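Local coordinates for protein 3-hydroxyacyl-CoA dehydrogenase (Archaeoglobus fulgidus, PDB 1ZEJ) that probably acts as an NAD-dependent dehydrogenase of hydroxyacyl-CoA or L-gulonate, working as a homodimer, at residues A[110-115]-A[141-146]. Numbering follows the deposited sequence.
Sequences ISVDDI and EIVISR
The guanidinium of Arg146 meets Asp113 at its edge, with Asp113 CB in its plane and Asp113 OD1 near it. The carboxylate and guanidinium planes are 16° apart, yet a single oxygen, OD1, makes the pairing. The salt bridge is long, with a weak hydrogen bond of 3.4 Å from Arg146 NH1 to Asp113 OD1. The same oxygen takes a nearly straight bond of 2.8 Å from Arg146 N, on its syn side and 25° out of the carboxylate plane. Arg146 CG starts between its backbone N and carbonyl carbon (chi1 61°), which brings CG to 3.2 Å from Asp113 OD1; from there the chain runs extended to NE. A water links Arg146 NH1 to Asp114 OD1, and Glu117 forms a salt bridge with Arg146 NH2. Beside this polar grip, Val112 CG2 lies 3.6 Å from Ile144 O and 4.0 Å from Val143 CG1. An alanine in place of Asp113 would probably leave Arg146 N without this acceptor and take away one of the two carboxylates that hold the guanidinium. The short backbone bond is the main link between the first turn of helix 112-116, N-capped by Ser111, and the loop just after strand 139-144 in the Rossmann-type NAD-binding domain; the weak charge pairing probably adds modestly.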
loop_
_atom_site.group_PDB
_atom_site.type_symbol
_atom_site.label_atom_id
_atom_site.label_comp_id
_atom_site.label_asym_id
_atom_site.label_seq_id
_atom_site.Cartn_x
_atom_site.Cartn_y
_atom_site.Cartn_z
ATOM N N ILE A 110 -6.442 -0.503 -21.472
ATOM C CA ILE A 110 -6.298 -0.939 -22.857
ATOM C C ILE A 110 -4.798 -0.986 -23.135
ATOM O O ILE A 110 -4.083 -0.036 -22.826
ATOM C CB ILE A 110 -6.998 0.006 -23.862
ATOM C CG1 ILE A 110 -8.527 -0.003 -23.661
ATOM C CG2 ILE A 110 -6.707 -0.412 -25.328
ATOM C CD1 ILE A 110 -9.211 -1.247 -24.158
ATOM N N SER A 111 -4.348 -2.114 -23.669
ATOM C CA SER A 111 -2.930 -2.358 -23.954
ATOM C C SER A 111 -2.315 -1.352 -24.950
ATOM O O SER A 111 -2.819 -1.174 -26.062
ATOM C CB SER A 111 -2.832 -3.783 -24.509
ATOM O OG SER A 111 -1.608 -4.062 -25.126
ATOM N N VAL A 112 -1.216 -0.711 -24.571
ATOM C CA VAL A 112 -0.530 0.212 -25.460
ATOM C C VAL A 112 0.065 -0.496 -26.661
ATOM O O VAL A 112 0.130 0.093 -27.769
ATOM C CB VAL A 112 0.568 1.077 -24.749
ATOM C CG1 VAL A 112 -0.089 1.950 -23.685
ATOM C CG2 VAL A 112 1.693 0.193 -24.145
ATOM N N ASP A 113 0.476 -1.746 -26.468
ATOM C CA ASP A 113 0.975 -2.537 -27.594
ATOM C C ASP A 113 -0.145 -2.840 -28.596
ATOM O O ASP A 113 0.076 -2.790 -29.813
ATOM C CB ASP A 113 1.665 -3.807 -27.115
ATOM C CG ASP A 113 3.067 -3.516 -26.558
ATOM O OD1 ASP A 113 4.009 -3.509 -27.331
ATOM O OD2 ASP A 113 3.203 -3.300 -25.361
ATOM N N ASP A 114 -1.354 -3.112 -28.111
ATOM C CA ASP A 114 -2.457 -3.395 -29.049
ATOM C C ASP A 114 -2.832 -2.136 -29.856
ATOM O O ASP A 114 -3.165 -2.199 -31.052
ATOM C CB ASP A 114 -3.682 -3.937 -28.335
ATOM C CG ASP A 114 -3.508 -5.339 -27.842
ATOM O OD1 ASP A 114 -2.460 -6.007 -28.055
ATOM O OD2 ASP A 114 -4.458 -5.778 -27.205
ATOM N N ILE A 115 -2.795 -0.978 -29.203
ATOM C CA ILE A 115 -2.976 0.278 -29.906
ATOM C C ILE A 115 -1.837 0.540 -30.913
ATOM O O ILE A 115 -2.084 0.784 -32.109
ATOM C CB ILE A 115 -3.076 1.473 -28.930
ATOM C CG1 ILE A 115 -4.340 1.364 -28.091
ATOM C CG2 ILE A 115 -3.067 2.789 -29.698
ATOM C CD1 ILE A 115 -4.326 2.276 -26.867
ATOM N N GLU A 141 2.516 7.891 -14.929
ATOM C CA GLU A 141 3.256 6.770 -15.502
ATOM C C GLU A 141 3.318 6.904 -17.009
ATOM O O GLU A 141 2.314 7.207 -17.644
ATOM C CB GLU A 141 2.589 5.459 -15.191
ATOM C CG GLU A 141 2.699 5.031 -13.745
ATOM C CD GLU A 141 1.973 3.715 -13.503
ATOM O OE1 GLU A 141 0.845 3.555 -14.071
ATOM O OE2 GLU A 141 2.534 2.824 -12.787
ATOM N N ILE A 142 4.496 6.708 -17.572
ATOM C CA ILE A 142 4.612 6.542 -19.017
ATOM C C ILE A 142 4.670 5.068 -19.272
ATOM O O ILE A 142 5.517 4.392 -18.675
ATOM C CB ILE A 142 5.882 7.204 -19.531
ATOM C CG1 ILE A 142 5.769 8.733 -19.334
ATOM C CG2 ILE A 142 6.175 6.779 -20.983
ATOM C CD1 ILE A 142 6.999 9.495 -19.647
ATOM N N VAL A 143 3.803 4.575 -20.157
ATOM C CA VAL A 143 3.731 3.155 -20.426
ATOM C C VAL A 143 4.103 2.977 -21.892
ATOM O O VAL A 143 3.377 3.414 -22.771
ATOM C CB VAL A 143 2.349 2.606 -20.123
ATOM C CG1 VAL A 143 2.326 1.082 -20.298
ATOM C CG2 VAL A 143 1.924 2.961 -18.703
ATOM N N ILE A 144 5.247 2.363 -22.132
ATOM C CA ILE A 144 5.752 2.234 -23.474
ATOM C C ILE A 144 5.371 0.908 -24.149
ATOM O O ILE A 144 5.207 -0.133 -23.512
ATOM C CB ILE A 144 7.258 2.531 -23.549
ATOM C CG1 ILE A 144 8.113 1.440 -22.924
ATOM C CG2 ILE A 144 7.552 3.892 -22.878
ATOM C CD1 ILE A 144 9.524 1.503 -23.381
ATOM N N SER A 145 5.229 0.964 -25.458
ATOM C CA SER A 145 5.018 -0.240 -26.234
ATOM C C SER A 145 6.377 -0.766 -26.671
ATOM O O SER A 145 7.396 -0.088 -26.471
ATOM C CB SER A 145 4.144 0.060 -27.420
ATOM O OG SER A 145 4.875 0.622 -28.503
ATOM N N ARG A 146 6.381 -1.943 -27.306
ATOM C CA ARG A 146 7.623 -2.470 -27.955
ATOM C C ARG A 146 8.119 -1.618 -29.109
ATOM O O ARG A 146 9.247 -1.742 -29.506
ATOM C CB ARG A 146 7.436 -3.912 -28.417
ATOM C CG ARG A 146 6.364 -4.164 -29.447
ATOM C CD ARG A 146 6.095 -5.666 -29.520
ATOM N NE ARG A 146 5.420 -6.028 -30.755
ATOM C CZ ARG A 146 4.102 -6.001 -30.924
ATOM N NH1 ARG A 146 3.294 -5.581 -29.950
ATOM N NH2 ARG A 146 3.590 -6.358 -32.088
HETATM O O HOH W 1 0.232 -6.442 -29.127
#